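Local coordinates for putative secreted protein (Streptomyces coelicolor A3, PDB 2QF9) that is of unknown function but is probably secreted and folds as a mostly helical bundle of the DUF305 family, in the ferritin clan, at residues S7-H19 with M130-E143. Residues are numbered along the deposited sequence; the frame is centred on the assembly and turned at random.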
ATOM      1  N   SER A   7      -5.641 -22.772   9.409  1.00 24.24           N
ATOM      2  CA  SER A   7      -6.769 -22.755   8.496  1.00 21.96           C
ATOM      3  C   SER A   7      -6.313 -22.264   7.117  1.00 20.15           C
ATOM      4  O   SER A   7      -5.230 -21.671   6.970  1.00 19.21           O
ATOM      5  CB  SER A   7      -7.892 -21.866   9.033  1.00 21.75           C
ATOM      6  OG  SER A   7      -7.503 -20.501   9.020  1.00 20.73           O
ATOM      7  N   ALA A   8      -7.138 -22.544   6.118  1.00 18.53           N
ATOM      8  CA  ALA A   8      -6.978 -21.966   4.777  1.00 16.94           C
ATOM      9  C   ALA A   8      -7.043 -20.431   4.841  1.00 16.58           C
ATOM     10  O   ALA A   8      -6.300 -19.741   4.150  1.00 15.80           O
ATOM     11  CB  ALA A   8      -8.080 -22.494   3.863  1.00 17.68           C
ATOM     12  N   ASP A   9      -7.967 -19.905   5.647  1.00 15.63           N
ATOM     13  CA  ASP A   9      -8.113 -18.457   5.776  1.00 15.48           C
ATOM     14  C   ASP A   9      -6.812 -17.829   6.270  1.00 14.66           C
ATOM     15  O   ASP A   9      -6.344 -16.843   5.694  1.00 14.38           O
ATOM     16  CB  ASP A   9      -9.275 -18.131   6.703  1.00 15.70           C
ATOM     17  CG  ASP A   9     -10.581 -18.746   6.211  1.00 17.21           C
ATOM     18  OD1 ASP A   9     -11.091 -18.288   5.184  1.00 20.11           O
ATOM     19  OD2 ASP A   9     -11.077 -19.693   6.855  1.00 24.29           O
ATOM     20  N   ALA A  10      -6.215 -18.413   7.307  1.00 14.01           N
ATOM     21  CA  ALA A  10      -4.973 -17.858   7.844  1.00 13.57           C
ATOM     22  C   ALA A  10      -3.817 -18.034   6.863  1.00 13.32           C
ATOM     23  O   ALA A  10      -3.042 -17.111   6.646  1.00 12.84           O
ATOM     24  CB  ALA A  10      -4.625 -18.471   9.204  1.00 14.44           C
ATOM     25  N   GLY A  11      -3.693 -19.233   6.301  1.00 12.58           N
ATOM     26  CA  GLY A  11      -2.568 -19.547   5.408  1.00 12.72           C
ATOM     27  C   GLY A  11      -2.596 -18.695   4.155  1.00 12.27           C
ATOM     28  O   GLY A  11      -1.558 -18.185   3.730  1.00 12.28           O
ATOM     29  N   PHE A  12      -3.775 -18.529   3.564  1.00 12.19           N
ATOM     30  CA  PHE A  12      -3.887 -17.691   2.371  1.00 12.39           C
ATOM     31  C   PHE A  12      -3.523 -16.245   2.698  1.00 12.46           C
ATOM     32  O   PHE A  12      -2.767 -15.621   1.956  1.00 12.24           O
ATOM     33  CB  PHE A  12      -5.269 -17.782   1.717  1.00 12.53           C
ATOM     34  CG  PHE A  12      -5.432 -16.875   0.524  1.00 12.05           C
ATOM     35  CD1 PHE A  12      -4.888 -17.224  -0.719  1.00 10.92           C
ATOM     36  CD2 PHE A  12      -6.110 -15.658   0.661  1.00 11.96           C
ATOM     37  CE1 PHE A  12      -5.059 -16.371  -1.827  1.00  9.95           C
ATOM     38  CE2 PHE A  12      -6.282 -14.791  -0.422  1.00 11.78           C
ATOM     39  CZ  PHE A  12      -5.754 -15.148  -1.679  1.00  9.51           C
ATOM     40  N   ALA A  13      -4.039 -15.728   3.817  1.00 12.23           N
ATOM     41  CA  ALA A  13      -3.698 -14.367   4.257  1.00 11.99           C
ATOM     42  C   ALA A  13      -2.190 -14.175   4.436  1.00 12.22           C
ATOM     43  O   ALA A  13      -1.636 -13.165   3.966  1.00 11.84           O
ATOM     44  CB  ALA A  13      -4.454 -13.987   5.538  1.00 11.96           C
ATOM     45  N   ARG A  14      -1.516 -15.135   5.078  1.00 12.44           N
ATOM     46  CA  ARG A  14      -0.059 -15.067   5.273  0.50 12.61           C
ATOM     47  C   ARG A  14       0.689 -15.111   3.938  1.00 12.85           C
ATOM     48  O   ARG A  14       1.542 -14.244   3.638  1.00 13.79           O
ATOM     49  CB  ARG A  14       0.428 -16.221   6.161  0.50 12.41           C
ATOM     50  CG  ARG A  14       0.149 -16.041   7.635  0.50 12.40           C
ATOM     51  CD  ARG A  14       0.719 -17.189   8.457  0.50 13.54           C
ATOM     52  NE  ARG A  14       0.317 -17.062   9.854  0.50 15.15           N
ATOM     53  CZ  ARG A  14      -0.573 -17.834  10.481  0.50 14.98           C
ATOM     54  NH1 ARG A  14      -0.861 -17.590  11.751  0.50 12.26           N
ATOM     55  NH2 ARG A  14      -1.153 -18.851   9.860  0.50 15.83           N
ATOM     56  N   ASP A  15       0.362 -16.121   3.136  1.00 12.08           N
ATOM     57  CA  ASP A  15       1.089 -16.419   1.899  1.00 11.83           C
ATOM     58  C   ASP A  15       0.830 -15.358   0.845  1.00 10.93           C
ATOM     59  O   ASP A  15       1.771 -14.847   0.224  1.00 10.90           O
ATOM     60  CB  ASP A  15       0.692 -17.798   1.362  1.00 11.49           C
ATOM     61  CG  ASP A  15       1.218 -18.959   2.227  1.00 12.96           C
ATOM     62  OD1 ASP A  15       2.008 -18.745   3.168  1.00 14.97           O
ATOM     63  OD2 ASP A  15       0.847 -20.101   1.915  1.00 16.05           O
HETATM   64  N   MSE A  16      -0.434 -14.992   0.656  1.00 10.92           N
HETATM   65  CA  MSE A  16      -0.733 -13.999  -0.361  1.00 10.64           C
HETATM   66  C   MSE A  16      -0.184 -12.628   0.055  1.00 10.38           C
HETATM   67  O   MSE A  16       0.176 -11.827  -0.809  1.00 10.07           O
HETATM   68  CB  MSE A  16      -2.234 -13.970  -0.703  1.00 10.72           C
HETATM   69  CG  MSE A  16      -2.554 -13.131  -1.901  1.00 10.41           C
HETATM   70 SE   MSE A  16      -1.680 -13.758  -3.568  1.00 18.76          SE
HETATM   71  CE  MSE A  16      -3.093 -14.926  -4.096  1.00 21.45           C
ATOM     72  N   SER A  17      -0.093 -12.345   1.363  1.00 10.71           N
ATOM     73  CA  SER A  17       0.524 -11.076   1.788  1.00 11.48           C
ATOM     74  C   SER A  17       2.001 -10.972   1.354  1.00 11.34           C
ATOM     75  O   SER A  17       2.444  -9.925   0.850  1.00 11.32           O
ATOM     76  CB  SER A  17       0.371 -10.860   3.294  1.00 11.18           C
ATOM     77  OG  SER A  17      -0.984 -10.560   3.577  1.00 11.96           O
ATOM     78  N   VAL A  18       2.752 -12.058   1.544  1.00 11.21           N
ATOM     79  CA  VAL A  18       4.146 -12.106   1.087  1.00 10.97           C
ATOM     80  C   VAL A  18       4.221 -11.988  -0.450  1.00  9.82           C
ATOM     81  O   VAL A  18       5.084 -11.295  -0.985  1.00 10.00           O
ATOM     82  CB  VAL A  18       4.856 -13.382   1.597  1.00 11.10           C
ATOM     83  CG1 VAL A  18       6.264 -13.489   1.012  1.00 12.91           C
ATOM     84  CG2 VAL A  18       4.924 -13.391   3.132  1.00 13.10           C
ATOM     85  N   HIS A  19       3.304 -12.659  -1.150  1.00  9.32           N
ATOM     86  CA  HIS A  19       3.278 -12.624  -2.618  1.00  9.54           C
ATOM     87  C   HIS A  19       3.030 -11.185  -3.111  1.00  9.37           C
ATOM     88  O   HIS A  19       3.769 -10.659  -3.971  1.00  9.89           O
ATOM     89  CB  HIS A  19       2.178 -13.554  -3.111  1.00  8.97           C
ATOM     90  CG  HIS A  19       2.388 -14.088  -4.501  1.00  9.67           C
ATOM     91  ND1 HIS A  19       1.813 -13.512  -5.611  1.00 11.34           N
ATOM     92  CD2 HIS A  19       3.040 -15.193  -4.945  1.00 12.03           C
ATOM     93  CE1 HIS A  19       2.111 -14.231  -6.683  1.00 10.91           C
ATOM     94  NE2 HIS A  19       2.863 -15.249  -6.310  1.00 13.04           N
HETATM   95  N   MSE A 130      -3.043 -19.578  -6.434  1.00 14.11           N
HETATM   96  CA  MSE A 130      -3.244 -19.441  -4.997  1.00 15.32           C
HETATM   97  C   MSE A 130      -4.636 -18.914  -4.642  1.00 14.76           C
HETATM   98  O   MSE A 130      -5.274 -19.424  -3.704  1.00 15.44           O
HETATM   99  CB  MSE A 130      -2.175 -18.520  -4.409  1.00 14.54           C
HETATM  100  CG  MSE A 130      -0.774 -19.029  -4.576  1.00 16.35           C
HETATM  101 SE   MSE A 130       0.534 -17.600  -4.238  1.00 18.88          SE
HETATM  102  CE  MSE A 130       0.157 -17.221  -2.351  1.00 20.89           C
ATOM    103  N   ALA A 131      -5.106 -17.906  -5.376  1.00 14.15           N
ATOM    104  CA  ALA A 131      -6.433 -17.324  -5.122  1.00 14.43           C
ATOM    105  C   ALA A 131      -7.537 -18.374  -5.352  1.00 14.70           C
ATOM    106  O   ALA A 131      -8.503 -18.480  -4.568  1.00 14.79           O
ATOM    107  CB  ALA A 131      -6.661 -16.134  -6.002  1.00 14.14           C
ATOM    108  N   LYS A 132      -7.373 -19.152  -6.421  1.00 14.76           N
ATOM    109  CA  LYS A 132      -8.271 -20.270  -6.709  1.00 15.84           C
ATOM    110  C   LYS A 132      -8.314 -21.241  -5.539  1.00 16.08           C
ATOM    111  O   LYS A 132      -9.396 -21.766  -5.210  1.00 16.37           O
ATOM    112  CB  LYS A 132      -7.869 -20.982  -8.009  1.00 15.51           C
ATOM    113  CG  LYS A 132      -8.305 -20.260  -9.261  1.00 17.38           C
ATOM    114  CD  LYS A 132      -7.848 -21.030 -10.504  1.00 18.58           C
ATOM    115  CE  LYS A 132      -8.318 -20.374 -11.793  1.00 21.57           C
ATOM    116  NZ  LYS A 132      -7.710 -21.088 -12.984  1.00 23.20           N
ATOM    117  N   GLY A 133      -7.158 -21.468  -4.905  1.00 15.30           N
ATOM    118  CA  GLY A 133      -7.064 -22.335  -3.729  1.00 16.16           C
ATOM    119  C   GLY A 133      -7.920 -21.809  -2.581  1.00 16.01           C
ATOM    120  O   GLY A 133      -8.598 -22.577  -1.894  1.00 16.20           O
ATOM    121  N   CYS A 134      -7.880 -20.497  -2.361  1.00 15.59           N
ATOM    122  CA  CYS A 134      -8.721 -19.869  -1.340  1.00 16.05           C
ATOM    123  C   CYS A 134     -10.214 -19.901  -1.728  1.00 16.58           C
ATOM    124  O   CYS A 134     -11.066 -20.136  -0.875  1.00 16.40           O
ATOM    125  CB  CYS A 134      -8.239 -18.445  -1.038  1.00 16.32           C
ATOM    126  SG  CYS A 134      -9.208 -17.512   0.200  1.00 15.95           S
ATOM    127  N   VAL A 135     -10.537 -19.695  -3.008  1.00 16.89           N
ATOM    128  CA  VAL A 135     -11.940 -19.781  -3.439  1.00 18.11           C
ATOM    129  C   VAL A 135     -12.493 -21.183  -3.062  1.00 18.88           C
ATOM    130  O   VAL A 135     -13.631 -21.311  -2.585  1.00 19.11           O
ATOM    131  CB  VAL A 135     -12.142 -19.420  -4.956  1.00 17.92           C
ATOM    132  CG1 VAL A 135     -13.595 -19.662  -5.397  1.00 19.75           C
ATOM    133  CG2 VAL A 135     -11.788 -17.966  -5.211  1.00 18.33           C
ATOM    134  N   GLU A 136     -11.668 -22.207  -3.236  1.00 19.45           N
ATOM    135  CA  GLU A 136     -12.033 -23.578  -2.854  1.00 21.74           C
ATOM    136  C   GLU A 136     -12.069 -23.831  -1.342  1.00 21.05           C
ATOM    137  O   GLU A 136     -12.995 -24.488  -0.853  1.00 21.55           O
ATOM    138  CB  GLU A 136     -11.081 -24.573  -3.514  1.00 21.76           C
ATOM    139  CG  GLU A 136     -11.336 -26.043  -3.166  1.00 24.95           C
ATOM    140  CD  GLU A 136     -10.291 -26.954  -3.772  1.00 25.33           C
ATOM    141  OE1 GLU A 136      -9.865 -26.685  -4.919  1.00 30.19           O
ATOM    142  OE2 GLU A 136      -9.896 -27.940  -3.103  1.00 31.92           O
ATOM    143  N   ARG A 137     -11.079 -23.316  -0.603  1.00 19.26           N
ATOM    144  CA  ARG A 137     -10.814 -23.785   0.762  1.00 19.21           C
ATOM    145  C   ARG A 137     -11.142 -22.782   1.885  1.00 18.74           C
ATOM    146  O   ARG A 137     -11.435 -23.189   3.018  1.00 19.02           O
ATOM    147  CB  ARG A 137      -9.352 -24.216   0.907  1.00 19.04           C
ATOM    148  CG  ARG A 137      -8.923 -25.409   0.051  1.00 19.94           C
ATOM    149  CD  ARG A 137      -7.441 -25.666   0.229  1.00 23.46           C
ATOM    150  NE  ARG A 137      -6.987 -26.849  -0.504  1.00 27.82           N
ATOM    151  CZ  ARG A 137      -6.876 -28.066   0.031  1.00 31.05           C
ATOM    152  NH1 ARG A 137      -7.191 -28.271   1.304  1.00 31.51           N
ATOM    153  NH2 ARG A 137      -6.457 -29.088  -0.712  1.00 32.90           N
ATOM    154  N   CYS A 138     -11.041 -21.483   1.595  1.00 18.03           N
ATOM    155  CA  CYS A 138     -11.368 -20.458   2.589  1.00 17.27           C
ATOM    156  C   CYS A 138     -12.822 -20.547   3.051  1.00 17.56           C
ATOM    157  O   CYS A 138     -13.716 -20.975   2.290  1.00 16.80           O
ATOM    158  CB  CYS A 138     -11.090 -19.057   2.045  1.00 17.19           C
ATOM    159  SG  CYS A 138      -9.301 -18.718   1.873  1.00 18.14           S
ATOM    160  N   THR A 139     -13.039 -20.119   4.292  1.00 17.45           N
ATOM    161  CA  THR A 139     -14.367 -20.133   4.916  1.00 18.26           C
ATOM    162  C   THR A 139     -14.901 -18.727   5.255  1.00 17.67           C
ATOM    163  O   THR A 139     -16.109 -18.540   5.444  1.00 18.48           O
ATOM    164  CB  THR A 139     -14.385 -21.029   6.193  1.00 18.56           C
ATOM    165  OG1 THR A 139     -13.642 -20.399   7.244  1.00 21.26           O
ATOM    166  CG2 THR A 139     -13.784 -22.401   5.921  1.00 19.31           C
ATOM    167  N   VAL A 140     -14.006 -17.743   5.346  1.00 16.75           N
ATOM    168  CA  VAL A 140     -14.391 -16.371   5.654  1.00 16.50           C
ATOM    169  C   VAL A 140     -14.872 -15.653   4.387  1.00 16.43           C
ATOM    170  O   VAL A 140     -14.134 -15.544   3.395  1.00 16.40           O
ATOM    171  CB  VAL A 140     -13.221 -15.579   6.322  1.00 16.08           C
ATOM    172  CG1 VAL A 140     -13.596 -14.124   6.494  1.00 16.70           C
ATOM    173  CG2 VAL A 140     -12.833 -16.199   7.663  1.00 16.49           C
ATOM    174  N   GLY A 141     -16.113 -15.183   4.428  1.00 15.90           N
ATOM    175  CA  GLY A 141     -16.789 -14.660   3.245  1.00 15.66           C
ATOM    176  C   GLY A 141     -16.025 -13.547   2.551  1.00 15.80           C
ATOM    177  O   GLY A 141     -15.825 -13.595   1.337  1.00 15.93           O
ATOM    178  N   VAL A 142     -15.580 -12.544   3.321  1.00 15.35           N
ATOM    179  CA  VAL A 142     -14.893 -11.399   2.729  1.00 15.76           C
ATOM    180  C   VAL A 142     -13.561 -11.823   2.074  1.00 15.00           C
ATOM    181  O   VAL A 142     -13.163 -11.264   1.052  1.00 14.29           O
ATOM    182  CB  VAL A 142     -14.708 -10.243   3.758  1.00 16.42           C
ATOM    183  CG1 VAL A 142     -13.855 -10.676   4.952  1.00 17.12           C
ATOM    184  CG2 VAL A 142     -14.161  -9.010   3.100  1.00 18.71           C
ATOM    185  N   GLU A 143     -12.908 -12.812   2.673  1.00 14.37           N
ATOM    186  CA  GLU A 143     -11.644 -13.360   2.155  1.00 15.07           C
ATOM    187  C   GLU A 143     -11.842 -14.179   0.876  1.00 15.54           C
ATOM    188  O   GLU A 143     -11.061 -14.041  -0.075  1.00 15.09           O
ATOM    189  CB  GLU A 143     -10.934 -14.189   3.219  1.00 15.12           C
ATOM    190  CG  GLU A 143      -9.497 -14.510   2.842  1.00 16.27           C
ATOM    191  CD  GLU A 143      -8.709 -15.167   3.958  1.00 17.11           C
ATOM    192  OE1 GLU A 143      -9.239 -15.299   5.081  1.00 17.68           O
ATOM    193  OE2 GLU A 143      -7.547 -15.541   3.703  1.00 15.52           O
TER
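D9 and F12 face C138 and C134 where helix 8-19 runs nearly antiparallel to helix 130-137, the axes 9.9 Å apart at closest and their directions at 162°. Past R137 the chain leaves the helix, turns through C138 and T139, and starts the next helix after V140; this corner lies against the first turn of 8-19.

D9 holds the corner. Its OD1 takes T139 N on the syn lone pair at 2.8 Å and V140 N from above the carboxylate plane at 3.0 Å, the latter almost straight (171°). OD2 receives T139 OG1 at 2.7 Å, on its syn side but tilted somewhat out of that plane. One carboxylate thus ties two successive amides and a hydroxyl.

Inward, the F12 ring is a knob among M130, A131, C134 and E143. With CG anti to its backbone N (chi1 177°), it reaches across to C134, whose CB lies over one face, 3.6 Å from the centroid, with SG over the same face. CB of selenomethionine M16 lies above the opposite face, toward its rim. E143 OE2 comes to the ring edge in plane, 3.4 Å from CD2, and also sits 2.7 Å from D9 O. Farther along, selenomethionine M130 bends at chi3, its SE over the H19 ring, nearest CD2, and its CE beside D15; H19 NE2 bonds P93 O, while D15 OD2 is hydrogen-bonded to W77 NE1.

The C134–C138 disulfide pins C138 back onto the last turn of helix 109-137. At this largely buried end of the bundle, its T139 side toward solvent, the D9 bonds and F12 packing join the corner to helix 8-31. E143 OE2 so near the D9 backbone O suggests that E143 may be protonated, which the nearby D9 carboxylate would probably favour.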